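Local atomic coordinates of alpha-galactosidase 1 (Saccharomyces cerevisiae, PDB entry 3LRK), a protein that hydrolyses terminal, non-reducing alpha-D-galactose residues from alpha-D-galactosides such as galactose oligosaccharides, galactomannans and galactolipids. Residues D35-N38 against T39-D43; V44-Q47 against L48-T52; Q90-P93 against N94-H98; Q136-N140 against N141-Y145. The protein carries 1 engineered substitution. All coordinates share one frame; numbering follows the deposited sequence.

Contact 1: D35-N38 against T39-D43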
loop_
_atom_site.group_PDB
_atom_site.type_symbol
_atom_site.label_atom_id
_atom_site.label_comp_id
_atom_site.label_asym_id
_atom_site.label_seq_id
_atom_site.Cartn_x
_atom_site.Cartn_y
_atom_site.Cartn_z
ATOM N N ASP A 35 -29.384 8.377 17.306
ATOM C CA ASP A 35 -29.636 7.325 16.325
ATOM C C ASP A 35 -30.043 6.067 17.111
ATOM O O ASP A 35 -29.440 5.751 18.141
ATOM C CB ASP A 35 -28.363 7.096 15.482
ATOM C CG ASP A 35 -28.537 6.054 14.376
ATOM O OD1 ASP A 35 -28.978 4.912 14.665
ATOM O OD2 ASP A 35 -28.186 6.369 13.203
ATOM N N ASN A 36 -31.056 5.363 16.621
ATOM C CA ASN A 36 -31.644 4.218 17.332
ATOM C C ASN A 36 -30.849 2.912 17.278
ATOM O O ASN A 36 -31.186 1.949 17.979
ATOM C CB ASN A 36 -33.048 3.947 16.791
ATOM C CG ASN A 36 -33.026 3.438 15.356
ATOM O OD1 ASN A 36 -32.882 2.234 15.097
ATOM N ND2 ASN A 36 -33.161 4.350 14.420
ATOM N N TRP A 37 -29.809 2.865 16.445
ATOM C CA TRP A 37 -29.157 1.592 16.140
ATOM C C TRP A 37 -28.547 0.872 17.355
ATOM O O TRP A 37 -28.931 -0.270 17.647
ATOM C CB TRP A 37 -28.115 1.715 15.015
ATOM C CG TRP A 37 -27.629 0.358 14.634
ATOM C CD1 TRP A 37 -26.450 -0.225 14.986
ATOM C CD2 TRP A 37 -28.360 -0.622 13.887
ATOM N NE1 TRP A 37 -26.383 -1.509 14.476
ATOM C CE2 TRP A 37 -27.545 -1.776 13.801
ATOM C CE3 TRP A 37 -29.619 -0.630 13.265
ATOM C CZ2 TRP A 37 -27.951 -2.929 13.121
ATOM C CZ3 TRP A 37 -30.022 -1.781 12.583
ATOM C CH2 TRP A 37 -29.191 -2.913 12.525
ATOM N N ASN A 38 -27.609 1.525 18.047
ATOM C CA ASN A 38 -26.867 0.873 19.142
ATOM C C ASN A 38 -27.758 0.090 20.097
ATOM O O ASN A 38 -27.360 -0.965 20.588
ATOM C CB ASN A 38 -26.009 1.867 19.931
ATOM C CG ASN A 38 -24.760 2.315 19.169
ATOM O OD1 ASN A 38 -24.359 1.698 18.174
ATOM N ND2 ASN A 38 -24.141 3.397 19.637
ATOM N N THR A 39 -28.972 0.582 20.321
ATOM C CA THR A 39 -29.818 0.051 21.384
ATOM C C THR A 39 -31.102 -0.627 20.904
ATOM O O THR A 39 -31.722 -1.375 21.671
ATOM C CB THR A 39 -30.106 1.127 22.490
ATOM O OG1 THR A 39 -30.785 2.260 21.926
ATOM C CG2 THR A 39 -28.798 1.600 23.139
ATOM N N PHE A 40 -31.485 -0.402 19.643
ATOM C CA PHE A 40 -32.715 -0.997 19.083
ATOM C C PHE A 40 -32.559 -1.851 17.809
ATOM O O PHE A 40 -33.473 -2.595 17.444
ATOM C CB PHE A 40 -33.783 0.075 18.871
ATOM C CG PHE A 40 -34.229 0.731 20.144
ATOM C CD1 PHE A 40 -33.593 1.885 20.608
ATOM C CD2 PHE A 40 -35.267 0.180 20.900
ATOM C CE1 PHE A 40 -33.991 2.495 21.806
ATOM C CE2 PHE A 40 -35.677 0.780 22.094
ATOM C CZ PHE A 40 -35.033 1.940 22.549
ATOM N N ALA A 41 -31.408 -1.740 17.145
ATOM C CA ALA A 41 -31.150 -2.451 15.885
ATOM C C ALA A 41 -32.348 -2.342 14.917
ATOM O O ALA A 41 -32.870 -1.242 14.735
ATOM C CB ALA A 41 -30.741 -3.907 16.148
ATOM N N CYS A 42 -32.783 -3.454 14.315
ATOM C CA CYS A 42 -33.899 -3.439 13.349
ATOM C C CYS A 42 -35.282 -3.245 13.973
ATOM O O CYS A 42 -36.263 -3.041 13.256
ATOM C CB CYS A 42 -33.918 -4.710 12.479
ATOM S SG CYS A 42 -32.629 -4.809 11.191
ATOM N N ASP A 43 -35.353 -3.307 15.299
ATOM C CA ASP A 43 -36.622 -3.182 16.012
ATOM C C ASP A 43 -37.003 -1.706 16.188
ATOM O O ASP A 43 -36.872 -1.135 17.281
ATOM C CB ASP A 43 -36.546 -3.911 17.359
ATOM C CG ASP A 43 -37.889 -3.983 18.064
ATOM O OD1 ASP A 43 -38.925 -4.078 17.362
ATOM O OD2 ASP A 43 -37.907 -3.937 19.319
HETATM O O HOH W 1 -29.363 3.850 20.261
#

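Contact 2: V44-Q47 against L48-T52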
loop_
_atom_site.group_PDB
_atom_site.type_symbol
_atom_site.label_atom_id
_atom_site.label_comp_id
_atom_site.label_asym_id
_atom_site.label_seq_id
_atom_site.Cartn_x
_atom_site.Cartn_y
_atom_site.Cartn_z
ATOM N N VAL A 44 -37.465 -1.104 15.092
ATOM C CA VAL A 44 -37.825 0.309 15.036
ATOM C C VAL A 44 -39.316 0.456 14.747
ATOM O O VAL A 44 -39.942 -0.458 14.211
ATOM C CB VAL A 44 -37.012 1.083 13.946
ATOM C CG1 VAL A 44 -35.529 1.043 14.239
ATOM C CG2 VAL A 44 -37.281 0.540 12.539
ATOM N N SER A 45 -39.884 1.606 15.107
ATOM C CA SER A 45 -41.273 1.922 14.765
ATOM C C SER A 45 -41.501 3.413 14.938
ATOM O O SER A 45 -40.668 4.088 15.531
ATOM C CB SER A 45 -42.253 1.143 15.649
ATOM O OG SER A 45 -42.188 1.590 16.991
ATOM N N GLU A 46 -42.617 3.926 14.417
ATOM C CA GLU A 46 -42.997 5.318 14.677
ATOM C C GLU A 46 -42.999 5.583 16.178
ATOM O O GLU A 46 -42.411 6.565 16.644
ATOM C CB GLU A 46 -44.365 5.662 14.082
ATOM C CG GLU A 46 -44.768 7.112 14.343
ATOM C CD GLU A 46 -46.186 7.467 13.894
ATOM O OE1 GLU A 46 -46.581 7.155 12.757
ATOM O OE2 GLU A 46 -46.906 8.100 14.691
ATOM N N GLN A 47 -43.643 4.683 16.922
ATOM C CA GLN A 47 -43.787 4.810 18.376
ATOM C C GLN A 47 -42.454 4.940 19.104
ATOM O O GLN A 47 -42.308 5.817 19.959
ATOM C CB GLN A 47 -44.594 3.642 18.954
ATOM C CG GLN A 47 -45.256 3.975 20.291
ATOM C CD GLN A 47 -46.276 5.089 20.153
ATOM O OE1 GLN A 47 -47.123 5.058 19.260
ATOM N NE2 GLN A 47 -46.199 6.082 21.033
ATOM N N LEU A 48 -41.491 4.077 18.765
ATOM C CA LEU A 48 -40.125 4.165 19.308
ATOM C C LEU A 48 -39.548 5.548 19.090
ATOM O O LEU A 48 -39.003 6.166 20.008
ATOM C CB LEU A 48 -39.174 3.134 18.648
ATOM C CG LEU A 48 -37.668 3.507 18.682
ATOM C CD1 LEU A 48 -37.036 3.281 20.065
ATOM C CD2 LEU A 48 -36.836 2.819 17.598
ATOM N N LEU A 49 -39.663 6.018 17.854
ATOM C CA LEU A 49 -39.038 7.252 17.441
ATOM C C LEU A 49 -39.625 8.435 18.201
ATOM O O LEU A 49 -38.891 9.298 18.683
ATOM C CB LEU A 49 -39.231 7.427 15.937
ATOM C CG LEU A 49 -38.003 7.540 15.030
ATOM C CD1 LEU A 49 -36.840 6.645 15.463
ATOM C CD2 LEU A 49 -38.439 7.218 13.618
ATOM N N LEU A 50 -40.950 8.465 18.319
ATOM C CA LEU A 50 -41.633 9.583 18.972
ATOM C C LEU A 50 -41.500 9.559 20.500
ATOM O O LEU A 50 -41.356 10.613 21.116
ATOM C CB LEU A 50 -43.100 9.666 18.528
ATOM C CG LEU A 50 -43.314 9.823 17.009
ATOM C CD1 LEU A 50 -44.784 9.998 16.668
ATOM C CD2 LEU A 50 -42.477 10.957 16.398
ATOM N N ASP A 51 -41.560 8.365 21.101
ATOM C CA ASP A 51 -41.268 8.187 22.543
ATOM C C ASP A 51 -39.864 8.653 22.913
ATOM O O ASP A 51 -39.675 9.339 23.916
ATOM C CB ASP A 51 -41.417 6.726 22.968
ATOM C CG ASP A 51 -42.864 6.273 23.046
ATOM O OD1 ASP A 51 -43.783 7.101 22.852
ATOM O OD2 ASP A 51 -43.071 5.061 23.291
ATOM N N THR A 52 -38.881 8.275 22.097
ATOM C CA THR A 52 -37.496 8.713 22.295
ATOM C C THR A 52 -37.373 10.225 22.153
ATOM O O THR A 52 -36.753 10.878 22.984
ATOM C CB THR A 52 -36.539 8.037 21.293
ATOM O OG1 THR A 52 -36.364 6.667 21.658
ATOM C CG2 THR A 52 -35.173 8.724 21.290
#

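Contact 3: Q90-P93 against N94-H98. With NA (sodium ion), chain K.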
loop_
_atom_site.group_PDB
_atom_site.type_symbol
_atom_site.label_atom_id
_atom_site.label_comp_id
_atom_site.label_asym_id
_atom_site.label_seq_id
_atom_site.Cartn_x
_atom_site.Cartn_y
_atom_site.Cartn_z
ATOM N N GLN A 90 -46.114 -1.970 8.884
ATOM C CA GLN A 90 -46.259 -2.456 10.256
ATOM C C GLN A 90 -45.477 -1.571 11.233
ATOM O O GLN A 90 -45.959 -1.256 12.326
ATOM C CB GLN A 90 -45.782 -3.911 10.367
ATOM C CG GLN A 90 -46.269 -4.817 9.229
ATOM C CD GLN A 90 -47.773 -5.052 9.260
ATOM O OE1 GLN A 90 -48.322 -5.504 10.273
ATOM N NE2 GLN A 90 -48.449 -4.751 8.146
ATOM N N LYS A 91 -44.270 -1.171 10.831
ATOM C CA LYS A 91 -43.405 -0.347 11.675
ATOM C C LYS A 91 -43.785 1.137 11.592
ATOM O O LYS A 91 -43.677 1.862 12.575
ATOM C CB LYS A 91 -41.932 -0.538 11.278
ATOM C CG LYS A 91 -41.400 -1.959 11.484
ATOM C CD LYS A 91 -39.977 -2.081 10.982
ATOM C CE LYS A 91 -39.423 -3.475 11.229
ATOM N NZ LYS A 91 -37.947 -3.526 10.992
ATOM N N PHE A 92 -44.217 1.573 10.411
ATOM C CA PHE A 92 -44.575 2.970 10.142
ATOM C C PHE A 92 -45.937 3.042 9.446
ATOM O O PHE A 92 -46.020 3.314 8.245
ATOM C CB PHE A 92 -43.455 3.667 9.344
ATOM C CG PHE A 92 -42.118 3.577 10.023
ATOM C CD1 PHE A 92 -41.203 2.593 9.659
ATOM C CD2 PHE A 92 -41.803 4.432 11.076
ATOM C CE1 PHE A 92 -39.990 2.473 10.315
ATOM C CE2 PHE A 92 -40.589 4.320 11.745
ATOM C CZ PHE A 92 -39.678 3.348 11.362
ATOM N N PRO A 93 -47.022 2.800 10.221
ATOM C CA PRO A 93 -48.388 2.710 9.687
ATOM C C PRO A 93 -48.934 3.971 9.001
ATOM O O PRO A 93 -49.876 3.876 8.216
ATOM C CB PRO A 93 -49.230 2.351 10.920
ATOM C CG PRO A 93 -48.397 2.698 12.099
ATOM C CD PRO A 93 -46.973 2.562 11.676
ATOM N N ASN A 94 -48.324 5.122 9.278
ATOM C CA ASN A 94 -48.764 6.412 8.746
ATOM C C ASN A 94 -47.807 6.998 7.683
ATOM O O ASN A 94 -48.010 8.110 7.188
ATOM C CB ASN A 94 -48.957 7.378 9.915
ATOM C CG ASN A 94 -49.932 6.829 10.959
ATOM O OD1 ASN A 94 -51.077 6.558 10.636
ATOM N ND2 ASN A 94 -49.467 6.639 12.193
ATOM N N GLY A 95 -46.790 6.228 7.307
ATOM C CA GLY A 95 -45.769 6.712 6.371
ATOM C C GLY A 95 -44.700 7.482 7.136
ATOM O O GLY A 95 -44.846 7.757 8.329
ATOM N N MET A 96 -43.612 7.824 6.451
ATOM C CA MET A 96 -42.498 8.513 7.092
ATOM C C MET A 96 -42.768 10.007 7.267
ATOM O O MET A 96 -42.378 10.583 8.268
ATOM C CB MET A 96 -41.198 8.288 6.296
ATOM C CG MET A 96 -40.860 6.791 6.067
ATOM S SD MET A 96 -41.084 5.723 7.520
ATOM C CE MET A 96 -39.971 6.458 8.682
ATOM N N GLY A 97 -43.437 10.626 6.293
ATOM C CA GLY A 97 -43.699 12.071 6.330
ATOM C C GLY A 97 -44.463 12.450 7.589
ATOM O O GLY A 97 -44.239 13.504 8.168
ATOM N N HIS A 98 -45.359 11.567 8.019
ATOM C CA HIS A 98 -46.097 11.770 9.268
ATOM C C HIS A 98 -45.212 11.754 10.530
ATOM O O HIS A 98 -45.472 12.495 11.495
ATOM C CB HIS A 98 -47.223 10.745 9.392
ATOM C CG HIS A 98 -48.234 11.102 10.431
ATOM N ND1 HIS A 98 -49.030 12.224 10.332
ATOM C CD2 HIS A 98 -48.562 10.509 11.601
ATOM C CE1 HIS A 98 -49.815 12.299 11.389
ATOM N NE2 HIS A 98 -49.559 11.264 12.166
HETATM NA NA NA K . -49.848 11.007 14.434
#

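Contact 4: Q136-N140 against N141-Y145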
loop_
_atom_site.group_PDB
_atom_site.type_symbol
_atom_site.label_atom_id
_atom_site.label_comp_id
_atom_site.label_asym_id
_atom_site.label_seq_id
_atom_site.Cartn_x
_atom_site.Cartn_y
_atom_site.Cartn_z
ATOM N N GLN A 136 -35.734 11.691 -3.876
ATOM C CA GLN A 136 -37.110 12.168 -4.023
ATOM C C GLN A 136 -38.053 11.625 -2.946
ATOM O O GLN A 136 -38.825 12.390 -2.348
ATOM C CB GLN A 136 -37.672 11.860 -5.417
ATOM C CG GLN A 136 -38.970 12.626 -5.740
ATOM C CD GLN A 136 -38.785 14.143 -5.681
ATOM O OE1 GLN A 136 -37.885 14.701 -6.309
ATOM N NE2 GLN A 136 -39.632 14.810 -4.906
ATOM N N PHE A 137 -37.988 10.315 -2.703
ATOM C CA PHE A 137 -38.699 9.713 -1.566
ATOM C C PHE A 137 -38.403 10.437 -0.244
ATOM O O PHE A 137 -39.339 10.763 0.517
ATOM C CB PHE A 137 -38.399 8.201 -1.434
ATOM C CG PHE A 137 -38.972 7.590 -0.186
ATOM C CD1 PHE A 137 -40.238 7.003 -0.199
ATOM C CD2 PHE A 137 -38.260 7.626 1.012
ATOM C CE1 PHE A 137 -40.771 6.465 0.955
ATOM C CE2 PHE A 137 -38.803 7.092 2.177
ATOM C CZ PHE A 137 -40.057 6.504 2.140
ATOM N N PHE A 138 -37.121 10.693 0.042
ATOM C CA PHE A 138 -36.774 11.336 1.312
ATOM C C PHE A 138 -37.336 12.770 1.399
ATOM O O PHE A 138 -37.867 13.169 2.431
ATOM C CB PHE A 138 -35.262 11.291 1.601
ATOM C CG PHE A 138 -34.713 9.887 1.745
ATOM C CD1 PHE A 138 -35.243 9.002 2.695
ATOM C CD2 PHE A 138 -33.673 9.448 0.928
ATOM C CE1 PHE A 138 -34.740 7.701 2.821
ATOM C CE2 PHE A 138 -33.171 8.149 1.046
ATOM C CZ PHE A 138 -33.701 7.273 1.994
ATOM N N ALA A 139 -37.237 13.519 0.304
ATOM C CA ALA A 139 -37.794 14.873 0.235
ATOM C C ALA A 139 -39.330 14.884 0.315
ATOM O O ALA A 139 -39.908 15.743 0.991
ATOM C CB ALA A 139 -37.324 15.565 -1.005
ATOM N N ASN A 140 -39.980 13.927 -0.356
ATOM C CA ASN A 140 -41.450 13.777 -0.284
ATOM C C ASN A 140 -41.916 13.525 1.142
ATOM O O ASN A 140 -43.018 13.924 1.534
ATOM C CB ASN A 140 -41.944 12.633 -1.177
ATOM C CG ASN A 140 -41.931 12.982 -2.650
ATOM O OD1 ASN A 140 -41.583 14.103 -3.046
ATOM N ND2 ASN A 140 -42.297 12.013 -3.478
ATOM N N ASN A 141 -41.062 12.847 1.908
ATOM C CA ASN A 141 -41.334 12.512 3.301
ATOM C C ASN A 141 -40.734 13.484 4.319
ATOM O O ASN A 141 -40.688 13.194 5.514
ATOM C CB ASN A 141 -40.938 11.060 3.564
ATOM C CG ASN A 141 -41.850 10.102 2.840
ATOM O OD1 ASN A 141 -41.554 9.664 1.723
ATOM N ND2 ASN A 141 -43.010 9.835 3.432
ATOM N N ARG A 142 -40.267 14.630 3.816
ATOM C CA ARG A 142 -39.884 15.795 4.645
ATOM C C ARG A 142 -38.726 15.505 5.602
ATOM O O ARG A 142 -38.655 16.019 6.720
ATOM C CB ARG A 142 -41.125 16.383 5.354
ATOM C CG ARG A 142 -42.175 16.816 4.332
ATOM C CD ARG A 142 -43.460 17.308 4.963
ATOM N NE ARG A 142 -44.322 16.255 5.516
ATOM C CZ ARG A 142 -45.092 15.436 4.798
ATOM N NH1 ARG A 142 -45.090 15.487 3.472
ATOM N NH2 ARG A 142 -45.876 14.560 5.408
ATOM N N VAL A 143 -37.800 14.689 5.105
ATOM C CA VAL A 143 -36.573 14.311 5.789
ATOM C C VAL A 143 -35.553 15.465 5.736
ATOM O O VAL A 143 -35.481 16.168 4.745
ATOM C CB VAL A 143 -36.002 13.024 5.112
ATOM C CG1 VAL A 143 -34.582 12.696 5.594
ATOM C CG2 VAL A 143 -36.947 11.844 5.354
ATOM N N ASP A 144 -34.774 15.640 6.803
ATOM C CA ASP A 144 -33.809 16.759 6.920
ATOM C C ASP A 144 -32.346 16.346 6.914
ATOM O O ASP A 144 -31.463 17.211 6.923
ATOM C CB ASP A 144 -34.071 17.551 8.205
ATOM C CG ASP A 144 -35.524 17.931 8.366
ATOM O OD1 ASP A 144 -36.062 18.666 7.504
ATOM O OD2 ASP A 144 -36.133 17.460 9.344
ATOM N N TYR A 145 -32.095 15.032 6.911
ATOM C CA TYR A 145 -30.768 14.463 7.150
ATOM C C TYR A 145 -30.744 13.051 6.575
ATOM O O TYR A 145 -31.697 12.286 6.745
ATOM C CB TYR A 145 -30.530 14.439 8.660
ATOM C CG TYR A 145 -29.219 13.888 9.213
ATOM C CD1 TYR A 145 -28.930 12.517 9.191
ATOM C CD2 TYR A 145 -28.306 14.744 9.837
ATOM C CE1 TYR A 145 -27.738 12.020 9.765
ATOM C CE2 TYR A 145 -27.135 14.271 10.393
ATOM C CZ TYR A 145 -26.847 12.910 10.356
ATOM O OH TYR A 145 -25.670 12.453 10.920
#

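Contact 1: D35-N38 against T39-D43
The indole of Trp37 carries the backbone of Ala41 on one face: Ala41 CA stands 3.6 Å from the centroid of the six-membered ring of Trp37, a CH-pi contact 18° off the ring normal. At the edge of that ring lies Cys42, its SG 4.1 Å from Trp37 CH2 in a Cys sulfur-aromatic contact. The second aromatic group, Phe40, presents its edge to the preceding turn, where Asn36 O lies near the ring plane and 3.6 Å from Phe40 CD1. Trp37 reaches its neighbours because CG is anti to its own backbone N (chi1 -172°), which carries the indole alongside the residues that leave the helix. Two bonds define this short helix, Phe40 N to Asn36 O at 2.9 Å and the straighter Ala41 N to Trp37 O, also 2.9 Å, with an angle of 158° at the hydrogen. Asp35 OD1 caps the turn leading into the helix, accepting from Trp37 N at 2.8 Å. A water donates to Asp35 O and accepts from Thr39 OG1, tying the strand end to the helix. With a serine in place of Trp37, Ala41 and Cys42 would probably lose the surface they rest on, opening a gap beside the disulfide from Cys42 to Cys74. Ala41, with positive phi, enters the type II' beta turn from Phe40 to Asp43. The indole comes within about 4 Å of the substrate-binding side chains of Asp72 and Asp73. The arrangement is a short capped helical turn after strand 32-35 of the TIM barrel, with Trp37 probably at the edge of the substrate pocket.

Contact 2: V44-Q47 against L48-T52
Ser45 is the N-cap of helix 46-58 and its side chain takes the N-H of Leu48, at the start of the helix that makes the crossover from barrel strand 32-35 to strand 68-70. Ser45 OG accepts from Leu48 N at 3.1 Å, and the bond is almost straight, with 171° at the hydrogen. The hydroxyl is placed for this by a first torsion that sets OG between the backbone N and the carbonyl carbon (chi1 68°). The next amide, Leu49 N, donates to Ser45 O at 3.2 Å, so both the side chain and the carbonyl of the cap residue hold the first turn. Were Ser45 a valine, Leu48 N would probably lose its side-chain acceptor and the first turn would be freer to fray. Ahead of the cap, Val44 lies against the branched end of Leu48, CG1 to CD2 at 4.0 Å. On another side of the helix, the stem of Glu46 packs on Leu50, with CG 3.7 Å from Leu50 CD1, while Glu46 OE1 is bound by Asn94 ND2. Further round, Gln47 bends back so that NE2 donates to Asp51 OD1 at 3.2 Å, the amide and carboxylate planes 60° apart. Leu49 packs on Trp34 of strand 32-35, Glu46 and Leu50 meet helix 96-105, and the Gln47-Asp51 pair lies on the exposed side. The helix N-terminus is likely to favour the negative charge of Glu46. The Gln47-Asp51 bond joins a neutral group to a charged one, is met from above the carboxylate plane, and is probably modest in strength.

Contact 3: Q90-P93 against N94-H98
Segment 90-93 leads into a type I beta turn from Phe92 to Gly95, with Met96 covering the ring of Phe92 at the approach to helix 96-105. In that Met-aromatic contact the sulfur sits over the CG end of one face, Met96 SD 3.5 Å from Phe92 CG. The methyl lies over the same face but nearer the ring centre, Met96 CE being 3.7 Å from the centroid of the Phe92 ring and 15° off its normal. Bends at chi2 (-44°) and chi3 (-60°) fold the thioether back over the ring instead of extending it away. Leu71, Trp75 and Leu49 add further apolar neighbours to the buried Phe92. The carbonyl of Phe92 closes the turn, its O accepting from Gly95 N at 3.2 Å, with the donor well above the carbonyl plane. Pro93 follows as the second turn residue, and its ring lies beside the amide of Asn94, CG to ND2 at 4.1 Å, although the main partner of that amide is Glu46. Gly95, with positive phi, takes a backbone shape in which a beta carbon would be jammed against the preceding carbonyl oxygen, and this calls for glycine. Beyond it the chain winds into the helix, whose His98 stands edge-to-face with His102; both coordinate the sodium ion, and His98 NE2 lies 2.3 Å from the metal.

Contact 4: Q136-N140 against N141-Y145
A Schellman motif ends helix 131-140, and two backbone bonds define it: Val143 N donates to Phe138 O at 3.1 Å, wrapping round the last turn, and inside it Arg142 N donates to Ala139 O, also at 3.1 Å. Arg142 is the C-prime residue, and its positive phi (62°) reverses the chain. The reversal brings Val143 back on the helix, so that its CB lies 4.0 Å from Phe138 CB, an apolar contact bridging the ends of the motif. Asn141, the first residue to leave helical backbone angles, still donates from N to Phe137 O at 3.0 Å. The end of its side-chain amide reaches over the centre of one face of the Phe137 ring, the two planes 39° apart, while Phe138 CD1 comes to the edge of that ring. Trp75 also meets the Phe137 ring, placing it in the packing between this helix and the neighbouring loop. One turn back, Gln136 NE2 donates to Asn140 OD1 at 2.8 Å, from above the plane of that carbonyl but within its own amide plane. A bend at chi3 (-75°) turns the guanidinium of Arg142 towards helix 96-105, where NE forms a salt bridge with Asp101. Helix closure by hydrogen bonds and an apolar pair, followed at once by strand 145-149 with Lys147 and the nucleophile Asp149, is a Schellman ending serving a helix-to-strand return of the TIM barrel.

The four contacts form a chain of neighbours in one TIM barrel. Contact 1 lies closest to the substrate-binding Asp72 and Asp73, through the side chain of Trp37; Phe92 of contact 3 is about 9 Å from Asp72, side chain to side chain. Contact 2 continues directly from contact 1, with Phe40 CZ 3.5 Å from Leu48 CD1. Contact 3 ties both together: Lys91 NZ lies 2.9 Å from Cys42 O, and Lys91 O lies 3.0 Å from Glu46 N, each a probable hydrogen bond. Contact 4 joins through contact 3, with Arg142 NH2 3.3 Å from Gly97 C. The sodium ion is bound by His98 of contact 3, whose centre is 28 Å from that of the chain, against 17 Å for contact 1.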